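Local coordinates for protein adenylyltransferase VopS (Vibrio parahaemolyticus, PDB 3LET) that transfers AMP from ATP to a threonine of the host GTPases RhoA, Rac and Cdc42, blocking their effector binding and inhibiting actin assembly in infected cells, at residues T234-I239 with G273-T278; E196-G201 with A292-D297. All blocks are in the same frame, centred on the assembly; numbering follows the deposited sequence.

Contact 1. Residues T234-I239 with G273-T278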
ATOM      1  N   THR A 234      14.180  -3.811   0.372  1.00 22.25           N
ATOM      2  CA  THR A 234      13.365  -3.402  -0.774  1.00 22.87           C
ATOM      3  C   THR A 234      11.855  -3.433  -0.476  1.00 16.65           C
ATOM      4  O   THR A 234      11.054  -3.140  -1.363  1.00 20.36           O
ATOM      5  CB  THR A 234      13.652  -4.269  -2.025  1.00 39.58           C
ATOM      6  OG1 THR A 234      13.492  -5.649  -1.687  1.00 40.16           O
ATOM      7  CG2 THR A 234      15.070  -4.035  -2.538  1.00 41.28           C
ATOM      8  N   LEU A 235      11.473  -3.764   0.756  1.00 18.12           N
ATOM      9  CA  LEU A 235      10.055  -3.806   1.143  1.00 21.52           C
ATOM     10  C   LEU A 235       9.418  -2.431   0.944  1.00 20.37           C
ATOM     11  O   LEU A 235       9.948  -1.456   1.472  1.00 21.60           O
ATOM     12  CB  LEU A 235       9.920  -4.129   2.629  1.00 33.80           C
ATOM     13  CG  LEU A 235       9.293  -5.435   3.115  1.00 52.30           C
ATOM     14  CD1 LEU A 235       8.959  -5.282   4.599  1.00 50.63           C
ATOM     15  CD2 LEU A 235       8.055  -5.803   2.331  1.00 44.16           C
ATOM     16  N   PRO A 236       8.288  -2.353   0.213  1.00 20.34           N
ATOM     17  CA  PRO A 236       7.505  -1.113   0.115  1.00 18.67           C
ATOM     18  C   PRO A 236       7.080  -0.614   1.493  1.00 17.59           C
ATOM     19  O   PRO A 236       6.952  -1.428   2.405  1.00 18.56           O
ATOM     20  CB  PRO A 236       6.273  -1.543  -0.671  1.00 24.45           C
ATOM     21  CG  PRO A 236       6.740  -2.701  -1.478  1.00 30.45           C
ATOM     22  CD  PRO A 236       7.694  -3.428  -0.604  1.00 22.73           C
ATOM     23  N   SER A 237       6.868   0.689   1.657  1.00 20.29           N
ATOM     24  CA  SER A 237       6.250   1.180   2.880  1.00 11.22           C
ATOM     25  C   SER A 237       4.871   0.542   2.939  1.00 13.05           C
ATOM     26  O   SER A 237       4.362   0.032   1.935  1.00 15.37           O
ATOM     27  CB  SER A 237       6.101   2.709   2.851  1.00 15.44           C
ATOM     28  OG  SER A 237       5.280   3.126   1.762  1.00 15.79           O
ATOM     29  N   SER A 238       4.232   0.591   4.100  1.00 16.99           N
ATOM     30  CA  SER A 238       2.910   0.021   4.208  1.00 14.65           C
ATOM     31  C   SER A 238       1.970   0.791   3.298  1.00 17.28           C
ATOM     32  O   SER A 238       1.136   0.204   2.591  1.00 14.21           O
ATOM     33  CB  SER A 238       2.405   0.045   5.657  1.00 13.89           C
ATOM     34  OG  SER A 238       2.501   1.334   6.235  1.00 21.29           O
ATOM     35  N   ILE A 239       2.083   2.115   3.311  1.00 13.59           N
ATOM     36  CA  ILE A 239       1.190   2.932   2.485  1.00 14.72           C
ATOM     37  C   ILE A 239       1.465   2.727   0.986  1.00 13.25           C
ATOM     38  O   ILE A 239       0.545   2.631   0.155  1.00 11.48           O
ATOM     39  CB  ILE A 239       1.381   4.405   2.851  1.00 16.55           C
ATOM     40  CG1 ILE A 239       0.903   4.630   4.293  1.00 15.38           C
ATOM     41  CG2 ILE A 239       0.657   5.330   1.842  1.00 17.58           C
ATOM     42  CD1 ILE A 239       1.252   6.010   4.835  1.00 19.18           C
ATOM     43  N   GLY A 273       3.010  -9.650  -3.857  1.00 14.28           N
ATOM     44  CA  GLY A 273       4.155  -9.023  -4.512  1.00 18.70           C
ATOM     45  C   GLY A 273       4.320  -7.547  -4.167  1.00 17.85           C
ATOM     46  O   GLY A 273       5.430  -7.025  -4.143  1.00 15.33           O
ATOM     47  N   TYR A 274       3.211  -6.859  -3.960  1.00 12.76           N
ATOM     48  CA  TYR A 274       3.267  -5.437  -3.597  1.00  9.62           C
ATOM     49  C   TYR A 274       3.184  -5.270  -2.079  1.00 16.34           C
ATOM     50  O   TYR A 274       3.355  -4.159  -1.578  1.00 14.79           O
ATOM     51  CB  TYR A 274       2.097  -4.695  -4.234  1.00  9.22           C
ATOM     52  CG  TYR A 274       2.239  -4.390  -5.709  1.00 10.95           C
ATOM     53  CD1 TYR A 274       3.421  -3.795  -6.206  1.00 11.08           C
ATOM     54  CD2 TYR A 274       1.183  -4.619  -6.591  1.00 12.69           C
ATOM     55  CE1 TYR A 274       3.545  -3.468  -7.528  1.00 15.12           C
ATOM     56  CE2 TYR A 274       1.301  -4.307  -7.926  1.00 16.00           C
ATOM     57  CZ  TYR A 274       2.495  -3.729  -8.384  1.00 16.95           C
ATOM     58  OH  TYR A 274       2.648  -3.409  -9.693  1.00 16.96           O
ATOM     59  N   HIS A 275       2.916  -6.361  -1.349  1.00 13.56           N
ATOM     60  CA  HIS A 275       2.717  -6.295   0.110  1.00 13.91           C
ATOM     61  C   HIS A 275       1.567  -5.335   0.396  1.00 17.22           C
ATOM     62  O   HIS A 275       1.750  -4.298   1.040  1.00 14.19           O
ATOM     63  CB  HIS A 275       3.983  -5.818   0.831  1.00 16.16           C
ATOM     64  CG  HIS A 275       5.112  -6.792   0.720  1.00 33.64           C
ATOM     65  ND1 HIS A 275       5.310  -7.801   1.639  1.00 36.01           N
ATOM     66  CD2 HIS A 275       6.060  -6.955  -0.232  1.00 41.96           C
ATOM     67  CE1 HIS A 275       6.354  -8.523   1.274  1.00 47.02           C
ATOM     68  NE2 HIS A 275       6.828  -8.030   0.143  1.00 47.43           N
ATOM     69  N   GLY A 276       0.387  -5.662  -0.107  1.00 15.49           N
ATOM     70  CA  GLY A 276      -0.739  -4.731  -0.068  1.00 14.10           C
ATOM     71  C   GLY A 276      -1.378  -4.544   1.300  1.00 23.28           C
ATOM     72  O   GLY A 276      -2.206  -3.621   1.471  1.00 19.73           O
ATOM     73  N   PHE A 277      -1.047  -5.426   2.251  1.00 13.24           N
ATOM     74  CA  PHE A 277      -1.569  -5.335   3.622  1.00 15.96           C
ATOM     75  C   PHE A 277      -0.418  -5.366   4.617  1.00 20.75           C
ATOM     76  O   PHE A 277       0.664  -5.830   4.293  1.00 19.80           O
ATOM     77  CB  PHE A 277      -2.573  -6.492   3.904  1.00 16.14           C
ATOM     78  CG  PHE A 277      -3.756  -6.477   2.984  1.00 15.96           C
ATOM     79  CD1 PHE A 277      -4.844  -5.643   3.246  1.00 21.32           C
ATOM     80  CD2 PHE A 277      -3.743  -7.206   1.821  1.00 18.70           C
ATOM     81  CE1 PHE A 277      -5.926  -5.582   2.369  1.00 17.66           C
ATOM     82  CE2 PHE A 277      -4.824  -7.155   0.924  1.00 23.37           C
ATOM     83  CZ  PHE A 277      -5.924  -6.345   1.218  1.00 15.98           C
ATOM     84  N   THR A 278      -0.649  -4.903   5.844  1.00 20.80           N
ATOM     85  CA  THR A 278       0.430  -4.885   6.821  1.00 21.95           C
ATOM     86  C   THR A 278       0.775  -6.296   7.271  1.00 26.04           C
ATOM     87  O   THR A 278       1.920  -6.584   7.653  1.00 26.68           O
ATOM     88  CB  THR A 278       0.063  -4.029   8.057  1.00 28.48           C
ATOM     89  OG1 THR A 278      -1.205  -4.449   8.558  1.00 40.02           O
ATOM     90  CG2 THR A 278      -0.012  -2.567   7.681  1.00 27.91           C
TER
HETATM   91  O   HOH W   1       0.725  -2.444   3.317  1.00 22.19           O

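Contact 2. Residues E196-G201 with A292-D297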
ATOM      1  N   GLU A 196     -18.834 -17.726   1.062  1.00 14.91           N
ATOM      2  CA  GLU A 196     -19.524 -16.441   0.978  1.00 18.30           C
ATOM      3  C   GLU A 196     -19.094 -15.606  -0.249  1.00 22.09           C
ATOM      4  O   GLU A 196     -19.936 -15.134  -1.011  1.00 18.68           O
ATOM      5  CB  GLU A 196     -19.297 -15.657   2.277  1.00 18.79           C
ATOM      6  CG  GLU A 196     -20.051 -14.329   2.314  1.00 33.86           C
ATOM      7  CD  GLU A 196     -19.874 -13.589   3.635  1.00 38.72           C
ATOM      8  OE1 GLU A 196     -19.496 -14.216   4.646  1.00 28.91           O
ATOM      9  OE2 GLU A 196     -20.127 -12.375   3.670  1.00 41.80           O
ATOM     10  N   TYR A 197     -17.789 -15.414  -0.445  1.00 17.49           N
ATOM     11  CA  TYR A 197     -17.332 -14.648  -1.611  1.00 20.53           C
ATOM     12  C   TYR A 197     -17.434 -15.419  -2.935  1.00 26.91           C
ATOM     13  O   TYR A 197     -17.439 -14.837  -4.015  1.00 20.60           O
ATOM     14  CB  TYR A 197     -15.903 -14.124  -1.397  1.00 15.63           C
ATOM     15  CG  TYR A 197     -15.934 -12.881  -0.530  1.00 20.28           C
ATOM     16  CD1 TYR A 197     -16.246 -12.968   0.824  1.00 18.47           C
ATOM     17  CD2 TYR A 197     -15.713 -11.624  -1.076  1.00 20.26           C
ATOM     18  CE1 TYR A 197     -16.310 -11.829   1.622  1.00 22.63           C
ATOM     19  CE2 TYR A 197     -15.763 -10.465  -0.280  1.00 21.57           C
ATOM     20  CZ  TYR A 197     -16.055 -10.582   1.069  1.00 27.42           C
ATOM     21  OH  TYR A 197     -16.114  -9.452   1.872  1.00 26.46           O
ATOM     22  N   ALA A 198     -17.535 -16.730  -2.871  1.00 23.26           N
ATOM     23  CA  ALA A 198     -17.731 -17.475  -4.108  1.00 21.84           C
ATOM     24  C   ALA A 198     -19.101 -17.137  -4.710  1.00 26.52           C
ATOM     25  O   ALA A 198     -19.286 -17.185  -5.929  1.00 26.75           O
ATOM     26  CB  ALA A 198     -17.627 -18.966  -3.846  1.00 24.32           C
ATOM     27  N   THR A 199     -20.045 -16.768  -3.846  1.00 22.77           N
ATOM     28  CA  THR A 199     -21.433 -16.620  -4.258  1.00 33.54           C
ATOM     29  C   THR A 199     -21.992 -15.203  -4.104  1.00 38.45           C
ATOM     30  O   THR A 199     -23.123 -14.953  -4.508  1.00 32.64           O
ATOM     31  CB  THR A 199     -22.344 -17.589  -3.446  1.00 35.01           C
ATOM     32  OG1 THR A 199     -22.326 -17.234  -2.055  1.00 38.51           O
ATOM     33  CG2 THR A 199     -21.844 -19.006  -3.578  1.00 32.81           C
ATOM     34  N   ASN A 200     -21.235 -14.268  -3.536  1.00 27.92           N
ATOM     35  CA  ASN A 200     -21.844 -12.978  -3.201  1.00 27.15           C
ATOM     36  C   ASN A 200     -21.739 -11.933  -4.292  1.00 30.61           C
ATOM     37  O   ASN A 200     -22.243 -10.829  -4.126  1.00 33.29           O
ATOM     38  CB  ASN A 200     -21.321 -12.421  -1.868  1.00 23.84           C
ATOM     39  CG  ASN A 200     -19.874 -11.994  -1.931  1.00 23.36           C
ATOM     40  OD1 ASN A 200     -19.220 -12.097  -2.971  1.00 20.69           O
ATOM     41  ND2 ASN A 200     -19.355 -11.514  -0.802  1.00 24.41           N
ATOM     42  N   GLY A 201     -21.122 -12.282  -5.416  1.00 23.10           N
ATOM     43  CA  GLY A 201     -20.911 -11.319  -6.489  1.00 26.66           C
ATOM     44  C   GLY A 201     -20.086 -10.071  -6.157  1.00 25.44           C
ATOM     45  O   GLY A 201     -20.116  -9.094  -6.889  1.00 28.13           O
ATOM     46  N   ALA A 292     -11.255 -16.297  -7.314  1.00 12.74           N
ATOM     47  CA  ALA A 292     -11.214 -16.109  -8.777  1.00 19.89           C
ATOM     48  C   ALA A 292     -11.389 -17.459  -9.479  1.00 21.89           C
ATOM     49  O   ALA A 292     -12.131 -17.587 -10.456  1.00 18.55           O
ATOM     50  CB  ALA A 292      -9.895 -15.436  -9.226  1.00 16.11           C
ATOM     51  N   GLU A 293     -10.723 -18.477  -8.960  1.00 15.09           N
ATOM     52  CA  GLU A 293     -10.804 -19.806  -9.574  1.00 23.48           C
ATOM     53  C   GLU A 293     -12.229 -20.334  -9.519  1.00 22.61           C
ATOM     54  O   GLU A 293     -12.735 -20.919 -10.495  1.00 20.53           O
ATOM     55  CB  GLU A 293      -9.904 -20.791  -8.844  1.00 24.48           C
ATOM     56  CG  GLU A 293      -8.429 -20.609  -9.116  1.00 24.60           C
ATOM     57  CD  GLU A 293      -8.065 -21.102 -10.506  1.00 39.25           C
ATOM     58  OE1 GLU A 293      -7.962 -22.334 -10.697  1.00 30.97           O
ATOM     59  OE2 GLU A 293      -7.900 -20.258 -11.401  1.00 29.78           O
ATOM     60  N   LEU A 294     -12.866 -20.167  -8.364  1.00 14.82           N
ATOM     61  CA  LEU A 294     -14.187 -20.767  -8.153  1.00 16.99           C
ATOM     62  C   LEU A 294     -15.194 -20.053  -9.038  1.00 22.20           C
ATOM     63  O   LEU A 294     -16.069 -20.687  -9.627  1.00 24.49           O
ATOM     64  CB  LEU A 294     -14.600 -20.712  -6.680  1.00 18.55           C
ATOM     65  CG  LEU A 294     -13.767 -21.589  -5.747  1.00 18.44           C
ATOM     66  CD1 LEU A 294     -14.209 -21.402  -4.317  1.00 19.99           C
ATOM     67  CD2 LEU A 294     -13.846 -23.091  -6.133  1.00 19.68           C
ATOM     68  N   ARG A 295     -15.042 -18.738  -9.190  1.00 16.76           N
ATOM     69  CA  ARG A 295     -15.948 -17.991 -10.051  1.00 20.37           C
ATOM     70  C   ARG A 295     -15.766 -18.393 -11.504  1.00 27.94           C
ATOM     71  O   ARG A 295     -16.641 -18.123 -12.343  1.00 28.22           O
ATOM     72  CB  ARG A 295     -15.732 -16.486  -9.873  1.00 21.27           C
ATOM     73  CG  ARG A 295     -16.188 -16.013  -8.498  1.00 27.53           C
ATOM     74  CD  ARG A 295     -15.994 -14.514  -8.339  1.00 26.53           C
ATOM     75  NE  ARG A 295     -16.551 -14.019  -7.082  1.00 26.44           N
ATOM     76  CZ  ARG A 295     -16.544 -12.733  -6.753  1.00 27.11           C
ATOM     77  NH1 ARG A 295     -15.986 -11.854  -7.589  1.00 18.55           N
ATOM     78  NH2 ARG A 295     -17.068 -12.337  -5.598  1.00 25.95           N
ATOM     79  N   ASN A 296     -14.631 -19.020 -11.812  1.00 22.92           N
ATOM     80  CA  ASN A 296     -14.410 -19.563 -13.152  1.00 28.54           C
ATOM     81  C   ASN A 296     -14.655 -21.078 -13.202  1.00 31.70           C
ATOM     82  O   ASN A 296     -14.141 -21.764 -14.089  1.00 27.98           O
ATOM     83  CB  ASN A 296     -12.994 -19.251 -13.653  1.00 33.51           C
ATOM     84  CG  ASN A 296     -12.881 -19.323 -15.178  1.00 33.81           C
ATOM     85  OD1 ASN A 296     -13.747 -18.830 -15.896  1.00 41.00           O
ATOM     86  ND2 ASN A 296     -11.812 -19.925 -15.668  1.00 28.07           N
ATOM     87  N   ASP A 297     -15.423 -21.586 -12.243  1.00 22.92           N
ATOM     88  CA  ASP A 297     -15.814 -23.016 -12.184  1.00 20.88           C
ATOM     89  C   ASP A 297     -14.614 -23.963 -12.223  1.00 28.16           C
ATOM     90  O   ASP A 297     -14.583 -24.969 -12.958  1.00 23.00           O
ATOM     91  CB  ASP A 297     -16.797 -23.349 -13.332  1.00 33.78           C
ATOM     92  CG  ASP A 297     -17.476 -24.709 -13.156  1.00 47.78           C
ATOM     93  OD1 ASP A 297     -17.639 -25.151 -11.996  1.00 47.83           O
ATOM     94  OD2 ASP A 297     -17.859 -25.336 -14.178  1.00 39.95           O
TER

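Contact 1. Residues T234-I239 with G273-T278
Leu235 sets CD2 over one face of the His275 imidazole, near the ring centre, as a CH-pi contact. The two side chains cross at about a right angle, and CD2 is the branch that touches. Pro236 meets the same ring obliquely, its CD 3.9 Å from His275 CD2, and then continues onto the backbone, where its CG is 3.7 Å from Tyr274 O. That carbonyl oxygen is buried here and has no hydrogen-bonding partner in the model. Further along, Ser238 CB and Thr278 CG2 touch at 4.1 Å. No direct hydrogen bond crosses the contact; a water instead bridges the backbones, 2.8 Å from Ser238 O and 3.1 Å from His275 O, although other acceptors compete for its protons. His275 opens the Fic signature, which runs from the end of helix 260-274 through the connecting loop into helix 281-295, as far as Arg286. Residues 234-237 lead into helix 238-255, whose first residues are Ser238 and Ile239, a position consistent with the flap region of Fic proteins. Asn281, an ATP-binding residue by similarity, has its side chain about 4 Å from that of His275, so the leucine and proline pack beside the probable nucleotide site. What aims the imidazole is the end of helix 260-274: His275 takes positive phi (58°) as the C-prime residue of a Schellman motif, and its CG stands beside the backbone N, opposite the carbonyl carbon (chi1 -66°). Asn281 OD1 accepts from Phe277 N, and Thr278 OG1 hydrogen-bonds to Glu222 O. On the other segment, Arg226 is bound by Pro236 O through NH2 and by Ser238 OG through its backbone N, while Ser237 OG caps Gly240 N at the start of helix 238-255 and also bonds to Glu127.

Contact 2. Residues E196-G201 with A292-D297
Ala198 and Arg295 approach to 6.2 Å between their CA atoms, bringing the last turn of helix 184-199 against the last turn of helix 281-295. The second of these is the helix that follows the Fic signature loop, and here it ends in a Schellman motif with Asp297, at positive phi, as C-prime residue. Arg295 reaches across with its chain extended from CG to NE; its CG stands opposite the carbonyl carbon (chi1 -69°), which sends the guanidinium over to the other helix end. Side-on, it delivers two nitrogens to one atom: NE donates to Tyr197 O at 3.3 Å and NH2 to the same oxygen at 3.0 Å. The NH2 bond is the straighter, with an N-H...O angle of 151° against 138° for NE. Since the oxygen lies near the guanidinium plane, the pair should restrict rotation of the group. NH2 also bonds to Lys202 O, just beyond the segment, which holds the arginine to the turn as well as to the helix. Asn200 OD1, which accepts from Lys202 N, lies 3.4 Å from Arg295 NH2. Beside this polar grip, Ala198 CB meets Leu294 CD1 at 4.2 Å, and Leu294 also touches Asn168 and Val169 of helix 168-179. Asn200 folds back so that its ND2 sits 3.5 Å above the plane of the Tyr197 ring, over its centre.

Each contact uses the C-terminal end of one of two successive helices: 260-274, which leads into the Fic signature loop, in contact 1, and 281-295, which comes next, in contact 2. Their centres are 26 Å apart and their nearest atoms about 11 Å, so they do not touch. Contact 1, about 5 Å from the chain centre, is partly buried and relies on apolar packing and a water; contact 2, about 25 Å out, is a surface contact dominated by direct arginine-to-carbonyl bonds. Along the chain, contact 1 is nested within the loop that contact 2 closes. A Schellman turn ends a helix in each.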